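Local coordinates for protein giardin subunit alpha-1 (Giardia intestinalis, PDB 4EVH) that binds calcium and probably phosphatidylserine-containing membranes as a parasite cytoskeletal annexin, with roles in attachment to the intestinal mucosa and in cytoskeletal disassembly and reassembly on the way to the cyst, at residues D53-L58 / L66-F71; G61-L66 / K282-I287; G243-M248 / R278-R283. All blocks are in the same frame, centred on the assembly; numbering follows the deposited sequence.

Interaction 1: D53-L58 / L66-F71. With CA (calcium ion), chain B.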
loop_
_atom_site.group_PDB
_atom_site.type_symbol
_atom_site.label_atom_id
_atom_site.label_comp_id
_atom_site.label_asym_id
_atom_site.label_seq_id
_atom_site.Cartn_x
_atom_site.Cartn_y
_atom_site.Cartn_z
ATOM N N ASP A 53 -0.575 -11.881 -21.740
ATOM C CA ASP A 53 0.509 -11.739 -22.686
ATOM C C ASP A 53 1.826 -11.380 -21.990
ATOM O O ASP A 53 2.892 -11.879 -22.358
ATOM C CB ASP A 53 0.136 -10.736 -23.775
ATOM C CG ASP A 53 -0.543 -11.403 -24.949
ATOM O OD1 ASP A 53 -0.941 -12.581 -24.785
ATOM O OD2 ASP A 53 -0.669 -10.773 -26.027
ATOM N N ILE A 54 1.747 -10.522 -20.978
ATOM C CA ILE A 54 2.916 -10.194 -20.194
ATOM C C ILE A 54 3.469 -11.489 -19.611
ATOM O O ILE A 54 4.664 -11.773 -19.745
ATOM C CB ILE A 54 2.581 -9.224 -19.056
ATOM C CG1 ILE A 54 1.762 -8.053 -19.579
ATOM C CG2 ILE A 54 3.859 -8.729 -18.387
ATOM C CD1 ILE A 54 1.599 -6.941 -18.576
ATOM N N LYS A 55 2.606 -12.281 -18.976
ATOM C CA LYS A 55 3.057 -13.538 -18.392
ATOM C C LYS A 55 3.714 -14.352 -19.491
ATOM O O LYS A 55 4.756 -14.963 -19.291
ATOM C CB LYS A 55 1.910 -14.318 -17.743
ATOM C CG LYS A 55 2.377 -15.563 -17.014
ATOM C CD LYS A 55 1.300 -16.191 -16.144
ATOM C CE LYS A 55 1.714 -17.626 -15.733
ATOM N NZ LYS A 55 0.683 -18.421 -14.964
ATOM N N LYS A 56 3.109 -14.322 -20.670
ATOM C CA LYS A 56 3.608 -15.093 -21.796
ATOM C C LYS A 56 5.041 -14.710 -22.135
ATOM O O LYS A 56 5.948 -15.527 -21.996
ATOM C CB LYS A 56 2.705 -14.922 -23.019
ATOM C CG LYS A 56 2.079 -16.221 -23.500
ATOM C CD LYS A 56 1.398 -16.040 -24.848
ATOM C CE LYS A 56 0.433 -17.182 -25.129
ATOM N NZ LYS A 56 -0.418 -16.937 -26.328
ATOM N N ALA A 57 5.236 -13.465 -22.568
ATOM C CA ALA A 57 6.537 -12.991 -23.039
ATOM C C ALA A 57 7.640 -13.203 -22.011
ATOM O O ALA A 57 8.702 -13.747 -22.318
ATOM C CB ALA A 57 6.461 -11.522 -23.417
ATOM N N LEU A 58 7.393 -12.760 -20.787
ATOM C CA LEU A 58 8.451 -12.774 -19.798
ATOM C C LEU A 58 8.242 -13.821 -18.711
ATOM O O LEU A 58 7.180 -13.898 -18.082
ATOM C CB LEU A 58 8.704 -11.369 -19.230
ATOM C CG LEU A 58 7.527 -10.433 -18.984
ATOM C CD1 LEU A 58 6.823 -10.856 -17.731
ATOM C CD2 LEU A 58 8.011 -9.015 -18.842
ATOM N N LEU A 66 4.632 -8.398 -11.106
ATOM C CA LEU A 66 4.417 -6.965 -10.898
ATOM C C LEU A 66 3.724 -6.344 -12.107
ATOM O O LEU A 66 2.661 -5.730 -12.002
ATOM C CB LEU A 66 5.737 -6.244 -10.632
ATOM C CG LEU A 66 5.530 -4.843 -10.075
ATOM C CD1 LEU A 66 4.658 -4.954 -8.848
ATOM C CD2 LEU A 66 6.849 -4.175 -9.744
ATOM N N LEU A 67 4.350 -6.539 -13.255
ATOM C CA LEU A 67 3.850 -6.033 -14.520
ATOM C C LEU A 67 2.471 -6.586 -14.866
ATOM O O LEU A 67 1.722 -5.963 -15.624
ATOM C CB LEU A 67 4.856 -6.348 -15.628
ATOM C CG LEU A 67 6.212 -5.689 -15.375
ATOM C CD1 LEU A 67 7.305 -6.256 -16.281
ATOM C CD2 LEU A 67 6.083 -4.175 -15.521
ATOM N N MET A 68 2.131 -7.746 -14.313
ATOM C CA MET A 68 0.811 -8.297 -14.568
ATOM C C MET A 68 -0.217 -7.570 -13.749
ATOM O O MET A 68 -1.193 -7.057 -14.289
ATOM C CB MET A 68 0.765 -9.786 -14.277
ATOM C CG MET A 68 1.243 -10.598 -15.456
ATOM S SD MET A 68 1.828 -12.216 -14.970
ATOM C CE MET A 68 0.313 -13.103 -14.582
ATOM N N ASP A 69 0.024 -7.537 -12.442
ATOM C CA ASP A 69 -0.808 -6.802 -11.497
ATOM C C ASP A 69 -1.182 -5.416 -12.020
ATOM O O ASP A 69 -2.319 -4.972 -11.845
ATOM C CB ASP A 69 -0.087 -6.657 -10.148
ATOM C CG ASP A 69 -0.032 -7.965 -9.361
ATOM O OD1 ASP A 69 -0.918 -8.828 -9.571
ATOM O OD2 ASP A 69 0.893 -8.120 -8.528
ATOM N N LEU A 70 -0.221 -4.747 -12.661
ATOM C CA LEU A 70 -0.383 -3.358 -13.119
ATOM C C LEU A 70 -1.440 -3.191 -14.220
ATOM O O LEU A 70 -1.874 -2.069 -14.527
ATOM C CB LEU A 70 0.962 -2.786 -13.590
ATOM C CG LEU A 70 1.968 -2.450 -12.483
ATOM C CD1 LEU A 70 3.334 -2.129 -13.072
ATOM C CD2 LEU A 70 1.453 -1.301 -11.596
ATOM N N PHE A 71 -1.833 -4.315 -14.813
ATOM C CA PHE A 71 -2.791 -4.327 -15.908
ATOM C C PHE A 71 -3.884 -5.333 -15.594
ATOM O O PHE A 71 -4.469 -5.950 -16.497
ATOM C CB PHE A 71 -2.100 -4.659 -17.219
ATOM C CG PHE A 71 -1.327 -3.526 -17.782
ATOM C CD1 PHE A 71 -1.970 -2.522 -18.484
ATOM C CD2 PHE A 71 0.043 -3.450 -17.610
ATOM C CE1 PHE A 71 -1.253 -1.456 -19.006
ATOM C CE2 PHE A 71 0.765 -2.382 -18.129
ATOM C CZ PHE A 71 0.111 -1.381 -18.823
HETATM CA CA CA B . 6.264 -16.673 -17.831
HETATM O O HOH W 1 6.718 -17.469 -20.242
#
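Ile54 and Lys55 of helix 50-57 face Leu67 and Met68 of helix 62-69. The two helices pack through apolar side chains. Ile54 sends its two branches to different partners. Its CG2 is anti to the backbone N and reaches Leu67, where Ile54 CG2 lies 3.8 Å from Leu67 CB. The other branch runs beside the backbone N (chi1 -49°) and carries CD1 to Phe71, with Ile54 CD1 3.9 Å from Phe71 CD2. The side chains of Ile54 and Leu67 cross at about a right angle. Leu58 and Leu67 cross in the same way, and Leu58 CD2 meets Leu67 CD1 at 3.8 Å.

Met68 packs on Ile54 and Lys55. A bend at its last torsion (chi3 73°) brings the thioether across the stem of Lys55, at a slant. Met68 SD is 3.5 Å from Lys55 CB, and Met68 CE is 3.6 Å from Lys55 CD. The extended Lys55 chain then carries its amino end away from the contact.

Helix 4-17 adds Ile15 and Leu11 to the apolar core. The carbonyl of Lys55 turns to a calcium ion, with Lys55 O 2.7 Å from the metal. Glu64 and a water also bind this ion. Two helices joined by a short turn, with a calcium ion held between the end of one and the start of the next, are consistent with the DE site of an annexin repeat.

Interaction 2: G61-L66 / K282-I287. With CA (calcium ion), chain C; CA (calcium ion), chain B.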
loop_
_atom_site.group_PDB
_atom_site.type_symbol
_atom_site.label_atom_id
_atom_site.label_comp_id
_atom_site.label_asym_id
_atom_site.label_seq_id
_atom_site.Cartn_x
_atom_site.Cartn_y
_atom_site.Cartn_z
ATOM N N GLY A 61 9.900 -13.955 -11.822
ATOM C CA GLY A 61 9.369 -13.885 -10.478
ATOM C C GLY A 61 8.587 -12.611 -10.267
ATOM O O GLY A 61 7.750 -12.237 -11.096
ATOM N N SER A 62 8.869 -11.949 -9.150
ATOM C CA SER A 62 8.133 -10.770 -8.736
ATOM C C SER A 62 8.065 -9.755 -9.856
ATOM O O SER A 62 7.053 -9.088 -10.009
ATOM C CB SER A 62 8.788 -10.132 -7.509
ATOM O OG SER A 62 9.125 -11.109 -6.538
ATOM N N GLU A 63 9.141 -9.638 -10.634
ATOM C CA GLU A 63 9.196 -8.655 -11.715
ATOM C C GLU A 63 8.071 -8.871 -12.731
ATOM O O GLU A 63 7.483 -7.923 -13.262
ATOM C CB GLU A 63 10.549 -8.708 -12.429
ATOM C CG GLU A 63 11.715 -8.217 -11.628
ATOM C CD GLU A 63 12.530 -9.340 -11.009
ATOM O OE1 GLU A 63 12.170 -10.525 -11.144
ATOM O OE2 GLU A 63 13.548 -9.023 -10.381
ATOM N N GLU A 64 7.807 -10.143 -12.996
ATOM C CA GLU A 64 6.760 -10.585 -13.905
ATOM C C GLU A 64 5.392 -10.290 -13.312
ATOM O O GLU A 64 4.586 -9.556 -13.890
ATOM C CB GLU A 64 6.910 -12.094 -14.138
ATOM C CG GLU A 64 5.867 -12.694 -15.054
ATOM C CD GLU A 64 5.895 -14.199 -15.032
ATOM O OE1 GLU A 64 5.962 -14.774 -13.924
ATOM O OE2 GLU A 64 5.852 -14.804 -16.118
ATOM N N SER A 65 5.152 -10.882 -12.147
ATOM C CA SER A 65 3.905 -10.695 -11.430
ATOM C C SER A 65 3.598 -9.214 -11.267
ATOM O O SER A 65 2.440 -8.812 -11.291
ATOM C CB SER A 65 3.963 -11.379 -10.058
ATOM O OG SER A 65 3.886 -12.786 -10.182
ATOM N N LEU A 66 4.632 -8.398 -11.106
ATOM C CA LEU A 66 4.417 -6.965 -10.898
ATOM C C LEU A 66 3.724 -6.344 -12.107
ATOM O O LEU A 66 2.661 -5.730 -12.002
ATOM C CB LEU A 66 5.737 -6.244 -10.632
ATOM C CG LEU A 66 5.530 -4.843 -10.075
ATOM C CD1 LEU A 66 4.658 -4.954 -8.848
ATOM C CD2 LEU A 66 6.849 -4.175 -9.744
ATOM N N LYS A 282 19.562 -6.137 -10.493
ATOM C CA LYS A 282 19.620 -5.552 -11.823
ATOM C C LYS A 282 18.374 -5.805 -12.679
ATOM O O LYS A 282 18.212 -5.198 -13.718
ATOM C CB LYS A 282 20.843 -6.135 -12.529
ATOM C CG LYS A 282 21.456 -5.270 -13.604
ATOM C CD LYS A 282 22.705 -5.957 -14.181
ATOM C CE LYS A 282 22.418 -7.399 -14.622
ATOM N NZ LYS A 282 23.630 -8.061 -15.212
ATOM N N ARG A 283 17.514 -6.726 -12.265
ATOM C CA ARG A 283 16.282 -6.985 -13.004
ATOM C C ARG A 283 15.158 -6.164 -12.393
ATOM O O ARG A 283 14.565 -5.327 -13.058
ATOM C CB ARG A 283 15.927 -8.480 -13.016
ATOM C CG ARG A 283 14.591 -8.792 -13.699
ATOM C CD ARG A 283 14.204 -10.274 -13.629
ATOM N NE ARG A 283 12.933 -10.550 -14.312
ATOM C CZ ARG A 283 12.206 -11.654 -14.138
ATOM N NH1 ARG A 283 12.619 -12.593 -13.304
ATOM N NH2 ARG A 283 11.067 -11.828 -14.791
ATOM N N MET A 284 14.907 -6.371 -11.106
ATOM C CA MET A 284 13.849 -5.652 -10.410
ATOM C C MET A 284 14.050 -4.130 -10.294
ATOM O O MET A 284 13.076 -3.376 -10.403
ATOM C CB MET A 284 13.612 -6.258 -9.025
ATOM C CG MET A 284 12.601 -5.490 -8.194
ATOM S SD MET A 284 11.014 -5.286 -9.051
ATOM C CE MET A 284 10.293 -6.904 -8.787
ATOM N N ALA A 285 15.284 -3.672 -10.070
ATOM C CA ALA A 285 15.518 -2.240 -9.774
ATOM C C ALA A 285 15.142 -1.253 -10.891
ATOM O O ALA A 285 14.465 -0.251 -10.650
ATOM C CB ALA A 285 16.945 -1.996 -9.290
ATOM N N PRO A 286 15.578 -1.529 -12.121
ATOM C CA PRO A 286 15.161 -0.660 -13.233
ATOM C C PRO A 286 13.635 -0.605 -13.357
ATOM O O PRO A 286 13.046 0.454 -13.577
ATOM C CB PRO A 286 15.768 -1.349 -14.460
ATOM C CG PRO A 286 16.927 -2.160 -13.903
ATOM C CD PRO A 286 16.474 -2.617 -12.554
ATOM N N ILE A 287 12.997 -1.758 -13.223
ATOM C CA ILE A 287 11.552 -1.803 -13.196
ATOM C C ILE A 287 11.030 -0.838 -12.130
ATOM O O ILE A 287 10.256 0.062 -12.436
ATOM C CB ILE A 287 11.062 -3.237 -12.946
ATOM C CG1 ILE A 287 11.439 -4.130 -14.141
ATOM C CG2 ILE A 287 9.553 -3.259 -12.607
ATOM C CD1 ILE A 287 11.296 -5.597 -13.867
HETATM CA CA CA C . 15.196 -10.889 -9.094
HETATM CA CA CA B . 6.264 -16.673 -17.831
HETATM O O HOH W 1 6.718 -17.469 -20.242
#
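Arg283 lies against Glu63 and starts the contact. Its chain is extended from CG to NE, with CG anti to the backbone N (chi1 176°). This lays the guanidinium beside the start of helix 62-69. Glu63 OE1 sits over one face of the guanidinium, 3.0 Å from Arg283 NH1. The carboxylate and guanidinium planes are 22° apart. Glu63 OE1 is well out of the guanidinium plane and not in line with any of its N-H bonds. The salt bridge therefore rests on charge alone. A second salt bridge joins Arg283 NH2 to Glu20.

Met284 comes next. Bends at chi2 and chi3 fold its thioether back over the first turn of helix 62-69. Met284 CE lies 3.8 Å from Ser62 CB and also packs on the stem of Glu63. Met284 SD is 4.4 Å from Leu66 CD2. The Met284 N makes a weak hydrogen bond to Asp281.

Ile287 is one turn further on and meets the stem of Glu63 at about a right angle. Ile287 CD1 is 3.5 Å from Glu63 CG. The CG2 branch of Ile287 reaches Leu66, with Ile287 CG2 4.0 Å from Leu66 CD2.

The other carboxylate oxygen, Glu63 OE2, binds a calcium ion at 2.8 Å, and Asp281 is a further ligand. The next residue in sequence, Glu64, binds a different, distant calcium ion through OE2, at 2.6 Å. The contact joins the predicted first and fourth repeats, which also pair in other annexins. Helix 245-255 flanks it through Glu245, which touches Ser62, Glu63 and Met284. Helix 20-29 packs on Pro286 through Val21 and on Ile287 through Glu20 and Ala24.

Interaction 3: G243-M248 / R278-R283. With CA (calcium ion), chain C.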
loop_
_atom_site.group_PDB
_atom_site.type_symbol
_atom_site.label_atom_id
_atom_site.label_comp_id
_atom_site.label_asym_id
_atom_site.label_seq_id
_atom_site.Cartn_x
_atom_site.Cartn_y
_atom_site.Cartn_z
ATOM N N GLY A 243 15.920 -5.736 0.090
ATOM C CA GLY A 243 15.251 -5.660 -1.194
ATOM C C GLY A 243 14.006 -6.517 -1.261
ATOM O O GLY A 243 13.782 -7.207 -2.254
ATOM N N ASP A 244 13.196 -6.485 -0.208
ATOM C CA ASP A 244 11.951 -7.247 -0.177
ATOM C C ASP A 244 11.154 -7.109 -1.476
ATOM O O ASP A 244 10.387 -6.166 -1.638
ATOM C CB ASP A 244 11.072 -6.822 1.003
ATOM C CG ASP A 244 9.924 -7.801 1.255
ATOM O OD1 ASP A 244 9.476 -8.461 0.285
ATOM O OD2 ASP A 244 9.483 -7.933 2.423
ATOM N N GLU A 245 11.325 -8.058 -2.391
ATOM C CA GLU A 245 10.588 -8.027 -3.652
ATOM C C GLU A 245 9.080 -8.278 -3.531
ATOM O O GLU A 245 8.310 -7.772 -4.342
ATOM C CB GLU A 245 11.234 -8.946 -4.687
ATOM C CG GLU A 245 12.521 -8.339 -5.205
ATOM C CD GLU A 245 13.137 -9.112 -6.333
ATOM O OE1 GLU A 245 12.897 -10.331 -6.419
ATOM O OE2 GLU A 245 13.872 -8.497 -7.131
ATOM N N LYS A 246 8.662 -9.029 -2.522
ATOM C CA LYS A 246 7.238 -9.293 -2.303
ATOM C C LYS A 246 6.536 -7.994 -1.904
ATOM O O LYS A 246 5.617 -7.550 -2.587
ATOM C CB LYS A 246 7.020 -10.374 -1.227
ATOM C CG LYS A 246 7.981 -11.581 -1.307
ATOM C CD LYS A 246 7.432 -12.707 -2.175
ATOM C CE LYS A 246 6.288 -13.416 -1.442
ATOM N NZ LYS A 246 5.433 -14.254 -2.347
ATOM N N ARG A 247 6.982 -7.380 -0.811
ATOM C CA ARG A 247 6.451 -6.087 -0.397
ATOM C C ARG A 247 6.423 -5.100 -1.556
ATOM O O ARG A 247 5.417 -4.428 -1.799
ATOM C CB ARG A 247 7.303 -5.474 0.720
ATOM C CG ARG A 247 7.032 -3.988 0.943
ATOM C CD ARG A 247 6.277 -3.751 2.234
ATOM N NE ARG A 247 7.196 -3.747 3.358
ATOM C CZ ARG A 247 6.890 -4.097 4.602
ATOM N NH1 ARG A 247 5.656 -4.493 4.903
ATOM N NH2 ARG A 247 7.837 -4.054 5.548
ATOM N N MET A 248 7.551 -4.997 -2.250
ATOM C CA MET A 248 7.693 -4.008 -3.301
ATOM C C MET A 248 6.726 -4.294 -4.432
ATOM O O MET A 248 6.325 -3.383 -5.143
ATOM C CB MET A 248 9.129 -3.957 -3.832
ATOM C CG MET A 248 10.030 -3.066 -3.052
ATOM S SD MET A 248 9.424 -1.384 -2.833
ATOM C CE MET A 248 9.707 -0.686 -4.453
ATOM N N ARG A 278 20.619 0.304 -5.179
ATOM C CA ARG A 278 21.406 -0.456 -4.215
ATOM C C ARG A 278 20.769 -1.782 -3.773
ATOM O O ARG A 278 21.320 -2.846 -4.026
ATOM C CB ARG A 278 21.658 0.423 -2.986
ATOM C CG ARG A 278 22.902 0.063 -2.187
ATOM C CD ARG A 278 22.855 0.704 -0.821
ATOM N NE ARG A 278 22.152 -0.160 0.117
ATOM C CZ ARG A 278 21.094 0.210 0.833
ATOM N NH1 ARG A 278 20.620 1.446 0.724
ATOM N NH2 ARG A 278 20.522 -0.655 1.669
ATOM N N CYS A 279 19.622 -1.698 -3.103
ATOM C CA CYS A 279 18.957 -2.847 -2.485
ATOM C C CYS A 279 18.359 -3.885 -3.418
ATOM O O CYS A 279 18.212 -5.044 -3.038
ATOM C CB CYS A 279 17.813 -2.369 -1.605
ATOM S SG CYS A 279 18.313 -1.586 -0.106
ATOM N N PHE A 280 17.937 -3.465 -4.604
ATOM C CA PHE A 280 17.277 -4.401 -5.510
ATOM C C PHE A 280 18.161 -4.743 -6.688
ATOM O O PHE A 280 18.913 -3.905 -7.195
ATOM C CB PHE A 280 15.915 -3.872 -5.966
ATOM C CG PHE A 280 14.941 -3.727 -4.849
ATOM C CD1 PHE A 280 14.112 -4.777 -4.498
ATOM C CD2 PHE A 280 14.871 -2.551 -4.123
ATOM C CE1 PHE A 280 13.210 -4.648 -3.452
ATOM C CE2 PHE A 280 13.981 -2.421 -3.069
ATOM C CZ PHE A 280 13.148 -3.474 -2.733
ATOM N N ASP A 281 18.067 -5.985 -7.128
ATOM C CA ASP A 281 18.950 -6.442 -8.183
ATOM C C ASP A 281 18.690 -5.787 -9.553
ATOM O O ASP A 281 17.741 -5.011 -9.743
ATOM C CB ASP A 281 18.918 -7.965 -8.290
ATOM C CG ASP A 281 18.011 -8.439 -9.379
ATOM O OD1 ASP A 281 16.780 -8.477 -9.151
ATOM O OD2 ASP A 281 18.541 -8.763 -10.463
ATOM N N LYS A 282 19.562 -6.137 -10.493
ATOM C CA LYS A 282 19.620 -5.552 -11.823
ATOM C C LYS A 282 18.374 -5.805 -12.679
ATOM O O LYS A 282 18.212 -5.198 -13.718
ATOM C CB LYS A 282 20.843 -6.135 -12.529
ATOM C CG LYS A 282 21.456 -5.270 -13.604
ATOM C CD LYS A 282 22.705 -5.957 -14.181
ATOM C CE LYS A 282 22.418 -7.399 -14.622
ATOM N NZ LYS A 282 23.630 -8.061 -15.212
ATOM N N ARG A 283 17.514 -6.726 -12.265
ATOM C CA ARG A 283 16.282 -6.985 -13.004
ATOM C C ARG A 283 15.158 -6.164 -12.393
ATOM O O ARG A 283 14.565 -5.327 -13.058
ATOM C CB ARG A 283 15.927 -8.480 -13.016
ATOM C CG ARG A 283 14.591 -8.792 -13.699
ATOM C CD ARG A 283 14.204 -10.274 -13.629
ATOM N NE ARG A 283 12.933 -10.550 -14.312
ATOM C CZ ARG A 283 12.206 -11.654 -14.138
ATOM N NH1 ARG A 283 12.619 -12.593 -13.304
ATOM N NH2 ARG A 283 11.067 -11.828 -14.791
HETATM CA CA CA C . 15.196 -10.889 -9.094
#
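This is a CH-pi contact of Gly243 on the Phe280 ring, within the predicted fourth annexin repeat. It joins the turn before helix 245-255 to the turn after helix 272-279. Gly243 CA lies over one face of the Phe280 ring, offset toward the rim. Gly243 CA is 3.5 Å from the centroid of the Phe280 ring and 25° off the ring normal. Gly243 CA also makes a CA-H...O contact with Cys279 O, at 3.5 Å. The positive phi of Gly243 suits glycine.

Further groups touch the same ring. Glu245 CG sits at the ring edge, 4.0 Å from Phe280 CD1. The carboxylate of Glu245 is nearly coplanar with the ring, 11° apart, and the two side chains run past each other in opposite directions. Met248 makes an oblique Met-aromatic contact, with Met248 SD 5.2 Å from the centroid of the Phe280 ring. Leu288 and Ala285 of helix 284-291 also pack on Phe280.

Beside the ring, acidic side chains gather at a calcium ion. Asp281 OD1 binds it at 2.9 Å, and Glu63 is another ligand. Glu245 CG is anti to the carbonyl carbon (chi1 -73°), and the extended chain beyond it carries the carboxylate toward this ion. Glu245 OE2 stops 3.4 Å from the calcium, too far for a ligand bond. The nearby cation probably eases the closeness of these acids.

Each turn leads into a helix through a capping bond. Asp281 OD2 accepts from Arg283 N at 2.9 Å, met from above the carboxylate plane. Asp244 is the N-cap of helix 245-255, and its OD1 accepts from Arg247 N. The arrangement is consistent with the AB and DE turns of an annexin repeat meeting beside a calcium ion that bridges two repeats.

From the N terminus, interaction 1 closes the short turn between helices 50-57 and 62-69. Interaction 2 opens within that turn, at residue 61, so the two cross along the chain. They share Leu66 and one calcium ion. Interaction 2 then spans most of the chain and ties the predicted first repeat to the fourth. Interaction 3, which joins 243-248 to 278-283, opens within that long span and closes at its far end, overlapping interaction 2 at Lys282 and Arg283. A second calcium ion lies between interactions 2 and 3. Together the contacts link helices 50-57 and 62-69 to two turns of the predicted fourth repeat, one of which binds calcium.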